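Local coordinates for putative membrane protein (Yersinia pestis CO92, PDB 5TF3), which is of unknown function, belongs to the DUF1198 family and folds, in the crystallised fragment, into an all-helical domain, at residues V58-T63 against W76-L80. Numbering follows the deposited sequence.
Sequences VFIYHT and WRNTL
In the antiparallel helical hairpin of helices 48-65 and 70-82, part of this all-alpha domain, Trp76 packs as a knob into the hole made by Val58, Phe59, His62 and Thr63. The local axes run at 168° and 10.3 Å apart. The indole face is met by His62: the imidazole lies in an offset stack on the six-membered ring, with centroids 4.4 Å apart and planes only 6° from parallel. His62 CB sits over the five-membered ring, 3.6 Å from its centroid, in a CH-pi contact, so one indole face meets both the ring and the methylene. The imidazole is held from outside the pair by a hydrogen bond from His62 NE2 to Tyr23 O. Val58 CG1 reaches the far end of the indole, 3.7 Å from Trp76 CZ3. Phe59, whose chi1 of 173° swings CG away from its own N, runs past Trp76 in the opposite direction, CD2 lying 3.7 Å from Trp76 CB, while Arg77 N lies at the ring's edge. Thr63 CG2 approaches from the same side of the indole plane as His62 CB, meeting Trp76 CB at 3.8 Å, and Thr63 OG1 turns back to donate a 2.8 Å hydrogen bond to Phe59 O from above the carbonyl plane.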
ATOM      1  N   VAL A  58      -1.678   0.163  -0.139  1.00 31.47           N
ATOM      2  CA  VAL A  58      -2.590  -0.982  -0.111  1.00 29.76           C
ATOM      3  C   VAL A  58      -1.949  -2.154   0.627  1.00 27.47           C
ATOM      4  O   VAL A  58      -2.555  -2.762   1.519  1.00 24.02           O
ATOM      5  CB  VAL A  58      -2.991  -1.363  -1.548  1.00 27.58           C
ATOM      6  CG1 VAL A  58      -3.836  -2.632  -1.569  1.00 27.40           C
ATOM      7  CG2 VAL A  58      -3.764  -0.207  -2.195  1.00 28.09           C
ATOM      8  N   PHE A  59      -0.706  -2.482   0.272  1.00 27.62           N
ATOM      9  CA  PHE A  59       0.012  -3.557   0.955  1.00 24.43           C
ATOM     10  C   PHE A  59       0.112  -3.295   2.458  1.00 26.97           C
ATOM     11  O   PHE A  59      -0.241  -4.151   3.273  1.00 28.40           O
ATOM     12  CB  PHE A  59       1.407  -3.705   0.332  1.00 26.38           C
ATOM     13  CG  PHE A  59       2.309  -4.675   1.048  1.00 28.43           C
ATOM     14  CD1 PHE A  59       3.129  -4.250   2.092  1.00 30.36           C
ATOM     15  CD2 PHE A  59       2.364  -6.007   0.657  1.00 28.75           C
ATOM     16  CE1 PHE A  59       3.955  -5.139   2.761  1.00 30.25           C
ATOM     17  CE2 PHE A  59       3.198  -6.906   1.305  1.00 26.12           C
ATOM     18  CZ  PHE A  59       4.001  -6.469   2.369  1.00 27.40           C
ATOM     19  N   ILE A  60       0.597  -2.112   2.844  1.00 29.75           N
ATOM     20  CA  ILE A  60       0.765  -1.809   4.269  1.00 28.50           C
ATOM     21  C   ILE A  60      -0.565  -1.894   5.002  1.00 28.59           C
ATOM     22  O   ILE A  60      -0.652  -2.460   6.098  1.00 28.80           O
ATOM     23  CB  ILE A  60       1.414  -0.426   4.450  1.00 28.02           C
ATOM     24  CG1 ILE A  60       2.897  -0.472   4.045  1.00 32.55           C
ATOM     25  CG2 ILE A  60       1.199   0.072   5.902  1.00 37.96           C
ATOM     26  CD1 ILE A  60       3.579   0.891   3.980  1.00 36.02           C
ATOM     27  N   TYR A  61      -1.631  -1.359   4.400  1.00 26.29           N
ATOM     28  CA  TYR A  61      -2.938  -1.390   5.054  1.00 26.71           C
ATOM     29  C   TYR A  61      -3.394  -2.818   5.304  1.00 26.87           C
ATOM     30  O   TYR A  61      -3.793  -3.170   6.418  1.00 30.96           O
ATOM     31  CB  TYR A  61      -3.984  -0.632   4.223  1.00 29.51           C
ATOM     32  CG  TYR A  61      -5.385  -0.756   4.810  1.00 33.12           C
ATOM     33  CD1 TYR A  61      -5.770   0.007   5.921  1.00 36.48           C
ATOM     34  CD2 TYR A  61      -6.308  -1.658   4.283  1.00 30.67           C
ATOM     35  CE1 TYR A  61      -7.041  -0.122   6.479  1.00 37.42           C
ATOM     36  CE2 TYR A  61      -7.588  -1.791   4.836  1.00 34.61           C
ATOM     37  CZ  TYR A  61      -7.943  -1.022   5.927  1.00 38.30           C
ATOM     38  OH  TYR A  61      -9.200  -1.159   6.469  1.00 40.26           O
ATOM     39  N   HIS A  62      -3.349  -3.664   4.278  1.00 24.74           N
ATOM     40  CA  HIS A  62      -3.877  -5.013   4.448  1.00 25.31           C
ATOM     41  C   HIS A  62      -2.947  -5.919   5.250  1.00 27.09           C
ATOM     42  O   HIS A  62      -3.413  -6.933   5.778  1.00 28.21           O
ATOM     43  CB  HIS A  62      -4.210  -5.620   3.078  1.00 24.62           C
ATOM     44  CG  HIS A  62      -5.414  -4.987   2.461  1.00 29.39           C
ATOM     45  ND1 HIS A  62      -6.690  -5.216   2.931  1.00 30.47           N
ATOM     46  CD2 HIS A  62      -5.531  -4.049   1.493  1.00 28.49           C
ATOM     47  CE1 HIS A  62      -7.549  -4.491   2.237  1.00 30.00           C
ATOM     48  NE2 HIS A  62      -6.871  -3.766   1.363  1.00 28.85           N
ATOM     49  N   THR A  63      -1.666  -5.564   5.407  1.00 25.77           N
ATOM     50  CA  THR A  63      -0.791  -6.404   6.216  1.00 27.07           C
ATOM     51  C   THR A  63      -0.570  -5.787   7.597  1.00 33.81           C
ATOM     52  O   THR A  63      -1.247  -6.179   8.550  1.00 33.55           O
ATOM     53  CB  THR A  63       0.538  -6.664   5.500  1.00 28.77           C
ATOM     54  OG1 THR A  63       1.226  -5.430   5.253  1.00 29.40           O
ATOM     55  CG2 THR A  63       0.295  -7.418   4.149  1.00 22.64           C
ATOM     56  N   TRP A  76      -0.263 -10.815  -0.013  1.00 23.37           N
ATOM     57  CA  TRP A  76      -0.162  -9.467  -0.568  1.00 25.91           C
ATOM     58  C   TRP A  76       1.169  -9.228  -1.266  1.00 25.92           C
ATOM     59  O   TRP A  76       1.224  -8.494  -2.263  1.00 25.76           O
ATOM     60  CB  TRP A  76      -0.421  -8.426   0.533  1.00 22.54           C
ATOM     61  CG  TRP A  76      -1.893  -8.390   0.810  1.00 25.27           C
ATOM     62  CD1 TRP A  76      -2.576  -9.059   1.796  1.00 23.68           C
ATOM     63  CD2 TRP A  76      -2.878  -7.707   0.028  1.00 24.57           C
ATOM     64  NE1 TRP A  76      -3.935  -8.790   1.694  1.00 26.67           N
ATOM     65  CE2 TRP A  76      -4.138  -7.975   0.605  1.00 23.68           C
ATOM     66  CE3 TRP A  76      -2.809  -6.887  -1.106  1.00 25.69           C
ATOM     67  CZ2 TRP A  76      -5.317  -7.447   0.096  1.00 28.23           C
ATOM     68  CZ3 TRP A  76      -3.998  -6.362  -1.617  1.00 25.02           C
ATOM     69  CH2 TRP A  76      -5.223  -6.644  -1.014  1.00 20.26           C
ATOM     70  N   ARG A  77       2.242  -9.861  -0.793  1.00 24.25           N
ATOM     71  CA  ARG A  77       3.522  -9.751  -1.485  1.00 25.47           C
ATOM     72  C   ARG A  77       3.428 -10.328  -2.900  1.00 26.14           C
ATOM     73  O   ARG A  77       3.979  -9.765  -3.859  1.00 30.30           O
ATOM     74  CB  ARG A  77       4.613 -10.473  -0.672  1.00 22.36           C
ATOM     75  CG  ARG A  77       5.973 -10.496  -1.355  1.00 23.50           C
ATOM     76  CD  ARG A  77       7.066 -11.221  -0.516  1.00 27.44           C
ATOM     77  NE  ARG A  77       8.366 -11.139  -1.184  1.00 30.61           N
ATOM     78  CZ  ARG A  77       8.828 -12.041  -2.044  1.00 36.53           C
ATOM     79  NH1 ARG A  77       8.118 -13.130  -2.320  1.00 34.21           N
ATOM     80  NH2 ARG A  77      10.010 -11.859  -2.612  1.00 33.47           N
ATOM     81  N   ASN A  78       2.742 -11.462  -3.049  1.00 26.32           N
ATOM     82  CA  ASN A  78       2.590 -12.052  -4.372  1.00 26.27           C
ATOM     83  C   ASN A  78       1.725 -11.181  -5.264  1.00 30.23           C
ATOM     84  O   ASN A  78       1.900 -11.195  -6.489  1.00 29.68           O
ATOM     85  CB  ASN A  78       1.997 -13.462  -4.266  1.00 27.07           C
ATOM     86  CG  ASN A  78       2.988 -14.467  -3.697  1.00 36.63           C
ATOM     87  OD1 ASN A  78       4.203 -14.245  -3.733  1.00 37.89           O
ATOM     88  ND2 ASN A  78       2.476 -15.592  -3.192  1.00 32.75           N
ATOM     89  N   THR A  79       0.791 -10.420  -4.675  1.00 26.63           N
ATOM     90  CA  THR A  79      -0.005  -9.479  -5.463  1.00 28.92           C
ATOM     91  C   THR A  79       0.875  -8.372  -6.046  1.00 31.52           C
ATOM     92  O   THR A  79       0.743  -8.025  -7.226  1.00 31.45           O
ATOM     93  CB  THR A  79      -1.153  -8.920  -4.595  1.00 31.27           C
ATOM     94  OG1 THR A  79      -1.917 -10.014  -4.073  1.00 35.64           O
ATOM     95  CG2 THR A  79      -2.115  -8.054  -5.399  1.00 30.67           C
ATOM     96  N   LEU A  80       1.809  -7.834  -5.252  1.00 31.25           N
ATOM     97  CA  LEU A  80       2.777  -6.889  -5.804  1.00 30.43           C
ATOM     98  C   LEU A  80       3.575  -7.526  -6.926  1.00 30.28           C
ATOM     99  O   LEU A  80       3.724  -6.943  -8.004  1.00 35.53           O
ATOM    100  CB  LEU A  80       3.738  -6.390  -4.723  1.00 34.70           C
ATOM    101  CG  LEU A  80       3.200  -5.508  -3.614  1.00 35.97           C
ATOM    102  CD1 LEU A  80       4.366  -5.116  -2.685  1.00 32.85           C
ATOM    103  CD2 LEU A  80       2.552  -4.295  -4.231  1.00 34.11           C
TER